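Local coordinates for DnaJ homolog dnj-2 (Caenorhabditis elegans, PDB 2QSA), which probably acts as an Hsp40-type co-chaperone, its J domain presumably stimulating a partner Hsp70, as in other DnaJ proteins, at residues 7-11 and 95-99; 15-21 and 61-65; 28-33 and 72-78. All blocks are in the same frame, centred on the assembly; numbering follows the deposited sequence. Where two conformers were deposited one is given.

Contact 1. Residues 7-11 and 95-99; sequences APELY and YYQYY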
loop_
_atom_site.group_PDB
_atom_site.type_symbol
_atom_site.label_atom_id
_atom_site.label_comp_id
_atom_site.label_asym_id
_atom_site.label_seq_id
_atom_site.Cartn_x
_atom_site.Cartn_y
_atom_site.Cartn_z
ATOM N N ALA A 7 10.108 -6.621 -2.942
ATOM C CA ALA A 7 9.973 -7.824 -2.153
ATOM C C ALA A 7 8.498 -8.071 -1.860
ATOM O O ALA A 7 7.809 -7.201 -1.337
ATOM C CB ALA A 7 10.802 -7.698 -0.827
ATOM N N PRO A 8 7.987 -9.273 -2.197
ATOM C CA PRO A 8 6.589 -9.640 -1.885
ATOM C C PRO A 8 6.178 -9.405 -0.418
ATOM O O PRO A 8 5.028 -9.044 -0.135
ATOM C CB PRO A 8 6.534 -11.147 -2.251
ATOM C CG PRO A 8 7.542 -11.261 -3.359
ATOM C CD PRO A 8 8.688 -10.345 -2.951
ATOM N N GLU A 9 7.100 -9.606 0.525
ATOM C CA GLU A 9 6.726 -9.489 1.931
ATOM C C GLU A 9 6.705 -8.044 2.446
ATOM O O GLU A 9 6.236 -7.796 3.550
ATOM C CB GLU A 9 7.592 -10.374 2.826
ATOM C CG GLU A 9 9.073 -10.081 2.741
ATOM C CD GLU A 9 9.787 -10.927 1.706
ATOM O OE1 GLU A 9 9.248 -11.134 0.596
ATOM O OE2 GLU A 9 10.904 -11.387 2.004
ATOM N N LEU A 10 7.208 -7.087 1.666
ATOM C CA LEU A 10 7.241 -5.690 2.169
ATOM C C LEU A 10 6.120 -4.837 1.568
ATOM O O LEU A 10 5.795 -4.966 0.392
ATOM C CB LEU A 10 8.592 -5.012 1.870
ATOM C CG LEU A 10 9.878 -5.713 2.335
ATOM C CD1 LEU A 10 11.096 -4.921 1.879
ATOM C CD2 LEU A 10 9.885 -5.884 3.820
ATOM N N TYR A 11 5.556 -3.950 2.394
ATOM C CA TYR A 11 4.622 -2.932 1.888
ATOM C C TYR A 11 3.498 -3.573 1.055
ATOM O O TYR A 11 2.855 -4.524 1.538
ATOM C CB TYR A 11 5.425 -1.884 1.091
ATOM C CG TYR A 11 6.463 -1.193 1.966
ATOM C CD1 TYR A 11 6.049 -0.366 3.026
ATOM C CD2 TYR A 11 7.846 -1.365 1.752
ATOM C CE1 TYR A 11 6.977 0.300 3.842
ATOM C CE2 TYR A 11 8.784 -0.709 2.578
ATOM C CZ TYR A 11 8.345 0.123 3.587
ATOM O OH TYR A 11 9.264 0.764 4.381
ATOM N N TYR A 95 14.607 -3.691 4.460
ATOM C CA TYR A 95 13.932 -4.633 5.344
ATOM C C TYR A 95 13.965 -4.170 6.795
ATOM O O TYR A 95 12.948 -4.248 7.495
ATOM C CB TYR A 95 14.584 -6.013 5.246
ATOM C CG TYR A 95 14.095 -6.884 4.096
ATOM C CD1 TYR A 95 14.255 -6.491 2.769
ATOM C CD2 TYR A 95 13.526 -8.131 4.352
ATOM C CE1 TYR A 95 13.817 -7.320 1.709
ATOM C CE2 TYR A 95 13.095 -8.968 3.296
ATOM C CZ TYR A 95 13.267 -8.546 1.982
ATOM O OH TYR A 95 12.846 -9.345 0.921
ATOM N N TYR A 96 15.143 -3.739 7.263
ATOM C CA TYR A 96 15.303 -3.248 8.627
ATOM C C TYR A 96 14.325 -2.077 8.916
ATOM O O TYR A 96 13.613 -2.066 9.946
ATOM C CB TYR A 96 16.760 -2.779 8.819
ATOM C CG TYR A 96 17.009 -2.161 10.171
ATOM C CD1 TYR A 96 17.151 -2.956 11.301
ATOM C CD2 TYR A 96 17.043 -0.789 10.319
ATOM C CE1 TYR A 96 17.350 -2.411 12.550
ATOM C CE2 TYR A 96 17.213 -0.214 11.590
ATOM C CZ TYR A 96 17.366 -1.043 12.690
ATOM O OH TYR A 96 17.542 -0.507 13.950
ATOM N N GLN A 97 14.275 -1.094 8.014
ATOM C CA GLN A 97 13.402 0.070 8.255
ATOM C C GLN A 97 11.932 -0.349 8.299
ATOM O O GLN A 97 11.177 0.170 9.110
ATOM C CB GLN A 97 13.575 1.159 7.204
ATOM C CG GLN A 97 15.017 1.775 7.111
ATOM C CD GLN A 97 15.554 2.311 8.428
ATOM O OE1 GLN A 97 14.814 2.827 9.271
ATOM N NE2 GLN A 97 16.872 2.202 8.599
ATOM N N TYR A 98 11.548 -1.275 7.420
ATOM C CA TYR A 98 10.162 -1.778 7.396
ATOM C C TYR A 98 9.822 -2.449 8.736
ATOM O O TYR A 98 8.838 -2.097 9.423
ATOM C CB TYR A 98 9.988 -2.764 6.248
ATOM C CG TYR A 98 8.615 -3.416 6.187
ATOM C CD1 TYR A 98 7.514 -2.713 5.698
ATOM C CD2 TYR A 98 8.427 -4.730 6.586
ATOM C CE1 TYR A 98 6.293 -3.281 5.589
ATOM C CE2 TYR A 98 7.158 -5.322 6.521
ATOM C CZ TYR A 98 6.108 -4.584 6.007
ATOM O OH TYR A 98 4.859 -5.147 5.938
ATOM N N TYR A 99 10.645 -3.418 9.125
ATOM C CA TYR A 99 10.372 -4.133 10.375
ATOM C C TYR A 99 10.552 -3.301 11.651
ATOM O O TYR A 99 9.751 -3.452 12.604
ATOM C CB TYR A 99 11.108 -5.484 10.395
ATOM C CG TYR A 99 10.540 -6.476 9.406
ATOM C CD1 TYR A 99 9.246 -7.011 9.568
ATOM C CD2 TYR A 99 11.262 -6.877 8.296
ATOM C CE1 TYR A 99 8.701 -7.939 8.631
ATOM C CE2 TYR A 99 10.737 -7.794 7.363
ATOM C CZ TYR A 99 9.458 -8.329 7.545
ATOM O OH TYR A 99 8.976 -9.234 6.614
#
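Tyr11 and Tyr98 meet edge to face where the loop before helix 17-20 lies against helix 91-101, a case of an irregular chain end fixed by aromatic packing. The edge of Tyr98 points at the face of Tyr11, with ring centroids 4.8 Å apart and planes at 71°. CD1 of Tyr98 makes the approach, 3.6 Å from Tyr11 CE1. It is set there by a first torsion that carries Tyr98 CG anti to the backbone N (chi1 176°). Tyr81 and Tyr84 of helix 75-86 also meet the Tyr11 ring, which thus belongs to an aromatic cluster.

CH-pi contacts form the second group. Leu10 CA stands over one face of Tyr98, 4.3 Å from its centroid. In one of its two deposited conformers, Leu10 also lays CD1 over a face of Tyr95, 4.0 Å from that ring's centroid.

Polar contacts are slight. Tyr95 OH gives a weak hydrogen bond to Glu9 OE2, doubtful because Glu9 too has two conformers. The loop gets its shape from a type I turn, which sets Ala7 and Leu10 beside the Tyr95 ring; its closing bond runs from Leu10 N to Ala7 O at 3.1 Å.

Contact 2. Residues 15-21 and 61-65; sequences ENCYDVL and RFRVI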
loop_
_atom_site.group_PDB
_atom_site.type_symbol
_atom_site.label_atom_id
_atom_site.label_comp_id
_atom_site.label_asym_id
_atom_site.label_seq_id
_atom_site.Cartn_x
_atom_site.Cartn_y
_atom_site.Cartn_z
ATOM N N GLU A 15 2.962 -4.887 -5.971
ATOM C CA GLU A 15 2.369 -3.650 -6.464
ATOM C C GLU A 15 2.992 -2.491 -5.759
ATOM O O GLU A 15 3.407 -2.599 -4.587
ATOM C CB GLU A 15 0.852 -3.591 -6.163
ATOM C CG GLU A 15 0.071 -4.558 -7.031
ATOM C CD GLU A 15 -1.411 -4.489 -6.676
ATOM O OE1 GLU A 15 -1.767 -5.122 -5.663
ATOM O OE2 GLU A 15 -2.159 -3.762 -7.380
ATOM N N ASN A 16 3.053 -1.385 -6.488
ATOM C CA ASN A 16 3.497 -0.098 -5.903
ATOM C C ASN A 16 2.309 0.518 -5.136
ATOM O O ASN A 16 1.165 0.578 -5.641
ATOM C CB ASN A 16 3.951 0.789 -7.077
ATOM C CG ASN A 16 4.348 2.194 -6.640
ATOM O OD1 ASN A 16 3.684 2.826 -5.824
ATOM N ND2 ASN A 16 5.410 2.708 -7.244
ATOM N N CYS A 17 2.506 0.871 -3.854
ATOM C CA CYS A 17 1.362 1.360 -3.034
ATOM C C CYS A 17 0.695 2.638 -3.611
ATOM O O CYS A 17 -0.533 2.837 -3.430
ATOM C CB CYS A 17 1.798 1.667 -1.584
ATOM S SG CYS A 17 2.376 0.260 -0.628
ATOM N N TYR A 18 1.503 3.512 -4.235
ATOM C CA TYR A 18 0.877 4.679 -4.925
ATOM C C TYR A 18 -0.092 4.177 -6.013
ATOM O O TYR A 18 -1.206 4.696 -6.136
ATOM C CB TYR A 18 1.917 5.561 -5.562
ATOM C CG TYR A 18 2.790 6.294 -4.604
ATOM C CD1 TYR A 18 2.362 7.506 -4.007
ATOM C CD2 TYR A 18 4.056 5.807 -4.282
ATOM C CE1 TYR A 18 3.222 8.231 -3.141
ATOM C CE2 TYR A 18 4.937 6.532 -3.426
ATOM C CZ TYR A 18 4.487 7.729 -2.844
ATOM O OH TYR A 18 5.338 8.440 -2.012
ATOM N N ASP A 19 0.326 3.182 -6.792
ATOM C CA ASP A 19 -0.547 2.650 -7.864
ATOM C C ASP A 19 -1.786 1.982 -7.292
ATOM O O ASP A 19 -2.855 2.084 -7.872
ATOM C CB ASP A 19 0.197 1.628 -8.712
ATOM C CG ASP A 19 1.362 2.243 -9.497
ATOM O OD1 ASP A 19 1.410 3.459 -9.649
ATOM O OD2 ASP A 19 2.183 1.451 -10.027
ATOM N N VAL A 20 -1.619 1.292 -6.155
ATOM C CA VAL A 20 -2.768 0.638 -5.524
ATOM C C VAL A 20 -3.929 1.612 -5.252
ATOM O O VAL A 20 -5.099 1.287 -5.468
ATOM C CB VAL A 20 -2.360 -0.080 -4.182
ATOM C CG1 VAL A 20 -3.608 -0.571 -3.420
ATOM C CG2 VAL A 20 -1.423 -1.263 -4.482
ATOM N N LEU A 21 -3.574 2.803 -4.776
ATOM C CA LEU A 21 -4.560 3.838 -4.512
ATOM C C LEU A 21 -4.801 4.805 -5.671
ATOM O O LEU A 21 -5.587 5.747 -5.529
ATOM C CB LEU A 21 -4.158 4.595 -3.237
ATOM C CG LEU A 21 -4.128 3.711 -1.967
ATOM C CD1 LEU A 21 -3.687 4.578 -0.749
ATOM C CD2 LEU A 21 -5.498 3.095 -1.670
ATOM N N ARG A 61 -8.596 -8.152 -1.254
ATOM C CA ARG A 61 -8.147 -6.917 -1.920
ATOM C C ARG A 61 -8.136 -5.728 -0.930
ATOM O O ARG A 61 -7.231 -4.858 -0.944
ATOM C CB ARG A 61 -9.049 -6.599 -3.100
ATOM C CG ARG A 61 -8.598 -5.406 -3.941
ATOM C CD ARG A 61 -7.153 -5.652 -4.495
ATOM N NE ARG A 61 -6.638 -4.515 -5.252
ATOM C CZ ARG A 61 -5.327 -4.365 -5.485
ATOM N NH1 ARG A 61 -4.487 -5.323 -5.002
ATOM N NH2 ARG A 61 -4.825 -3.326 -6.165
ATOM N N PHE A 62 -9.165 -5.692 -0.098
ATOM C CA PHE A 62 -9.285 -4.638 0.916
ATOM C C PHE A 62 -7.998 -4.528 1.748
ATOM O O PHE A 62 -7.531 -3.397 2.058
ATOM C CB PHE A 62 -10.488 -4.920 1.824
ATOM C CG PHE A 62 -10.834 -3.759 2.745
ATOM C CD1 PHE A 62 -11.853 -2.891 2.411
ATOM C CD2 PHE A 62 -10.110 -3.526 3.914
ATOM C CE1 PHE A 62 -12.207 -1.794 3.275
ATOM C CE2 PHE A 62 -10.426 -2.446 4.784
ATOM C CZ PHE A 62 -11.491 -1.584 4.452
ATOM N N ARG A 63 -7.425 -5.686 2.115
ATOM C CA ARG A 63 -6.158 -5.703 2.852
ATOM C C ARG A 63 -5.048 -4.939 2.140
ATOM O O ARG A 63 -4.277 -4.229 2.774
ATOM C CB ARG A 63 -5.712 -7.149 3.148
ATOM C CG ARG A 63 -6.504 -7.776 4.309
ATOM C CD ARG A 63 -5.835 -9.073 4.794
ATOM N NE ARG A 63 -6.015 -10.204 3.867
ATOM C CZ ARG A 63 -7.075 -11.022 3.870
ATOM N NH1 ARG A 63 -8.072 -10.823 4.719
ATOM N NH2 ARG A 63 -7.159 -12.019 2.992
ATOM N N VAL A 64 -4.961 -5.099 0.825
ATOM C CA VAL A 64 -3.925 -4.344 0.087
ATOM C C VAL A 64 -4.197 -2.831 0.114
ATOM O O VAL A 64 -3.254 -2.019 0.264
ATOM C CB VAL A 64 -3.785 -4.875 -1.354
ATOM C CG1 VAL A 64 -2.566 -4.209 -2.019
ATOM C CG2 VAL A 64 -3.632 -6.439 -1.301
ATOM N N ILE A 65 -5.460 -2.449 -0.132
ATOM C CA ILE A 65 -5.875 -1.051 -0.089
ATOM C C ILE A 65 -5.465 -0.438 1.265
ATOM O O ILE A 65 -4.862 0.636 1.309
ATOM C CB ILE A 65 -7.389 -0.918 -0.349
ATOM C CG1 ILE A 65 -7.660 -1.306 -1.819
ATOM C CG2 ILE A 65 -7.861 0.483 -0.025
ATOM C CD1 ILE A 65 -9.017 -1.975 -2.034
HETATM O O HOH W 1 -6.187 -0.859 -6.702
#
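Glu15 and Arg61 form a forked, end-on salt bridge beside the packing of helix 17-20 on helix 52-73 of the J domain. Arg61 NH1 reaches Glu15 OE1 at 2.8 Å, nearly straight (172°) and in the guanidinium plane. The second arm, Arg61 NH2 to Glu15 OE2 at 3.0 Å, is tilted out of that plane and more bent, at 150°. Both oxygens use their syn lone pairs, and the two flat groups lie nearly coplanar.

Next to this pair comes a small apolar surface. Val20 CG2 meets Val64 CG1 at 4.0 Å, the two side chains crossing at about a right angle, while Leu21 CD2 rests 3.9 Å from Ile65 CG2 in one of the two deposited conformers of Ile65. One water bridges the two segments: it donates to the backbone carbonyl Val20 O at 2.7 Å and accepts from Arg61 NH2.

Further out, the bend at chi2 of Arg61 (58°) turns its chain toward Glu15, and its side chain also touches His44 in the loop that carries the HPD motif of J domains. Helix 17-20 begins at the N-cap Asn16, whose side chain accepts a weak bond from Tyr18 N, and the disulfide of Cys17 with Cys12 fastens its first turn.

With two bonds holding the carboxylate and a water in its plane at another edge, the guanidinium is restrained against rotation, and the paired charges would probably keep both groups ionised.

Contact 3. Residues 28-33 and 72-78; sequences FDKQKL and LKDDEAK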
loop_
_atom_site.group_PDB
_atom_site.type_symbol
_atom_site.label_atom_id
_atom_site.label_comp_id
_atom_site.label_asym_id
_atom_site.label_seq_id
_atom_site.Cartn_x
_atom_site.Cartn_y
_atom_site.Cartn_z
ATOM N N PHE A 28 1.539 14.132 -4.803
ATOM C CA PHE A 28 0.985 13.609 -3.555
ATOM C C PHE A 28 0.559 14.692 -2.574
ATOM O O PHE A 28 1.245 15.710 -2.413
ATOM C CB PHE A 28 2.073 12.767 -2.888
ATOM C CG PHE A 28 1.689 12.248 -1.534
ATOM C CD1 PHE A 28 1.037 11.025 -1.399
ATOM C CD2 PHE A 28 1.910 13.026 -0.390
ATOM C CE1 PHE A 28 0.685 10.537 -0.143
ATOM C CE2 PHE A 28 1.561 12.544 0.876
ATOM C CZ PHE A 28 0.930 11.309 0.996
ATOM N N ASP A 29 -0.586 14.493 -1.934
ATOM C CA ASP A 29 -0.841 15.110 -0.627
ATOM C C ASP A 29 -1.840 14.272 0.155
ATOM O O ASP A 29 -2.509 13.381 -0.406
ATOM C CB ASP A 29 -1.288 16.582 -0.706
ATOM C CG ASP A 29 -2.672 16.764 -1.364
ATOM O OD1 ASP A 29 -3.664 16.161 -0.929
ATOM O OD2 ASP A 29 -2.790 17.588 -2.297
ATOM N N LYS A 30 -1.916 14.536 1.450
ATOM C CA LYS A 30 -2.654 13.646 2.349
ATOM C C LYS A 30 -4.168 13.746 2.138
ATOM O O LYS A 30 -4.932 12.813 2.451
ATOM C CB LYS A 30 -2.282 13.947 3.795
ATOM C CG LYS A 30 -0.864 13.501 4.104
ATOM C CD LYS A 30 -0.588 13.612 5.587
ATOM C CE LYS A 30 0.866 13.666 5.840
ATOM N NZ LYS A 30 1.058 14.114 7.241
ATOM N N GLN A 31 -4.615 14.917 1.671
ATOM C CA GLN A 31 -6.018 15.079 1.381
ATOM C C GLN A 31 -6.441 14.153 0.225
ATOM O O GLN A 31 -7.422 13.393 0.355
ATOM C CB GLN A 31 -6.277 16.559 1.111
ATOM C CG GLN A 31 -7.648 17.033 1.188
ATOM C CD GLN A 31 -7.661 18.574 1.017
ATOM O OE1 GLN A 31 -7.531 19.367 2.000
ATOM N NE2 GLN A 31 -7.841 18.990 -0.213
ATOM N N LYS A 32 -5.696 14.196 -0.889
ATOM C CA LYS A 32 -5.966 13.354 -2.035
ATOM C C LYS A 32 -5.853 11.881 -1.658
ATOM O O LYS A 32 -6.618 11.051 -2.159
ATOM C CB LYS A 32 -4.957 13.615 -3.168
ATOM C CG LYS A 32 -5.016 15.009 -3.738
ATOM C CD LYS A 32 -3.978 15.092 -4.848
ATOM C CE LYS A 32 -3.670 16.491 -5.257
ATOM N NZ LYS A 32 -2.773 16.359 -6.443
ATOM N N LEU A 33 -4.837 11.569 -0.842
ATOM C CA LEU A 33 -4.576 10.173 -0.422
ATOM C C LEU A 33 -5.785 9.654 0.362
ATOM O O LEU A 33 -6.254 8.534 0.110
ATOM C CB LEU A 33 -3.316 10.110 0.449
ATOM C CG LEU A 33 -2.979 8.677 0.905
ATOM C CD1 LEU A 33 -2.439 7.845 -0.299
ATOM C CD2 LEU A 33 -1.957 8.731 2.015
ATOM N N LEU A 72 1.396 5.062 3.156
ATOM C CA LEU A 72 1.567 6.388 2.571
ATOM C C LEU A 72 1.091 7.508 3.497
ATOM O O LEU A 72 1.509 8.659 3.332
ATOM C CB LEU A 72 0.895 6.489 1.211
ATOM C CG LEU A 72 1.480 5.526 0.157
ATOM C CD1 LEU A 72 0.629 5.591 -1.127
ATOM C CD2 LEU A 72 2.939 5.901 -0.092
ATOM N N LYS A 73 0.196 7.198 4.431
ATOM C CA LYS A 73 -0.397 8.247 5.294
ATOM C C LYS A 73 0.516 8.615 6.458
ATOM O O LYS A 73 0.451 9.754 6.977
ATOM C CB LYS A 73 -1.772 7.807 5.826
ATOM C CG LYS A 73 -2.514 8.842 6.679
ATOM C CD LYS A 73 -2.981 10.037 5.872
ATOM C CE LYS A 73 -4.046 10.856 6.628
ATOM N NZ LYS A 73 -3.626 11.172 8.028
ATOM N N ASP A 74 1.304 7.623 6.899
ATOM C CA ASP A 74 2.253 7.830 7.984
ATOM C C ASP A 74 3.542 8.441 7.437
ATOM O O ASP A 74 4.199 7.873 6.571
ATOM C CB ASP A 74 2.571 6.509 8.684
ATOM C CG ASP A 74 3.471 6.705 9.882
ATOM O OD1 ASP A 74 2.965 7.271 10.886
ATOM O OD2 ASP A 74 4.667 6.320 9.823
ATOM N N ASP A 75 3.915 9.614 7.945
ATOM C CA ASP A 75 5.095 10.312 7.364
ATOM C C ASP A 75 6.401 9.500 7.342
ATOM O O ASP A 75 7.145 9.521 6.354
ATOM C CB ASP A 75 5.359 11.625 8.092
ATOM C CG ASP A 75 4.210 12.605 7.952
ATOM O OD1 ASP A 75 3.231 12.318 7.240
ATOM O OD2 ASP A 75 4.277 13.643 8.632
ATOM N N GLU A 76 6.657 8.799 8.450
ATOM C CA GLU A 76 7.867 7.995 8.595
ATOM C C GLU A 76 7.847 6.784 7.661
ATOM O O GLU A 76 8.844 6.515 6.969
ATOM C CB GLU A 76 8.057 7.533 10.042
ATOM C CG GLU A 76 9.348 6.786 10.303
ATOM C CD GLU A 76 9.671 6.661 11.778
ATOM O OE1 GLU A 76 8.767 6.843 12.633
ATOM O OE2 GLU A 76 10.844 6.397 12.076
ATOM N N ALA A 77 6.710 6.091 7.610
ATOM C CA ALA A 77 6.539 4.908 6.731
ATOM C C ALA A 77 6.731 5.378 5.285
ATOM O O ALA A 77 7.401 4.695 4.503
ATOM C CB ALA A 77 5.151 4.278 6.923
ATOM N N LYS A 78 6.144 6.539 4.943
ATOM C CA LYS A 78 6.194 7.016 3.548
ATOM C C LYS A 78 7.645 7.363 3.198
ATOM O O LYS A 78 8.097 7.058 2.100
ATOM C CB LYS A 78 5.277 8.245 3.328
ATOM C CG LYS A 78 5.268 8.691 1.890
ATOM C CD LYS A 78 4.330 9.868 1.702
ATOM C CE LYS A 78 4.285 10.287 0.210
ATOM N NZ LYS A 78 5.637 10.793 -0.265
#
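Where the J domain's helical hairpin meets its next helix, Phe28 and Lys78 pack together beside the start of helix 30-43 and the break between helix 52-73 and helix 75-86. It is a worked example of a lysine using its carbon chain and its charge on one ring. Lys78 CE sits almost exactly over the centre of the Phe28 ring, 3.4 Å from the centroid and 3° off the normal. A final bend in the chain (chi4 -64°) leaves NZ over the same face, 4.5 Å from the centroid, in a cation-pi contact. The ammonium has stronger company in a salt bridge to Asp82, with a weak hydrogen bond to Tyr18 OH besides. Phe28 is therefore a platform under an amine held mainly from elsewhere.

Alongside, Leu33 CD2 packs at 3.7 Å against Leu72 CB, and the same methyl lies 3.6 Å from Lys73 N, against the backbone between Leu72 and Lys73. Leu21 and Val23 also touch Leu33, which links the joint to the interior of the domain.

On the outer side, the extended chain of Lys30 crosses Asp75 at about a right angle. Its NZ bonds to the syn lone pair of Asp75 OD1 at 2.8 Å, a salt bridge between the first turns of two helices. The helix bearing Lys30 is itself capped by Asp29, whose OD1 accepts from Lys32 N at 2.8 Å, nearly straight on at 173°.

Overall arrangement
The three contacts show a small all-helical domain assembled from short joints that share elements. Contacts 2 and 3 both use helix 52-73, with centres about 13 Å apart, and their segments alternate along the chain. They touch directly: Leu21 CD1 packs 3.5 Å from Leu33 CD1, and Tyr18 CZ 3.6 Å from Leu72 CD2. Contact 1 brings the chain's two ends together, its segments enclosing the other two contacts in sequence. It meets contact 2 where Tyr11 CB lies 4.1 Å from Cys17 SG, but does not touch contact 3, whose centre is about 18 Å away. Contact 2 lies nearest the chain's centre, about 4 Å from it.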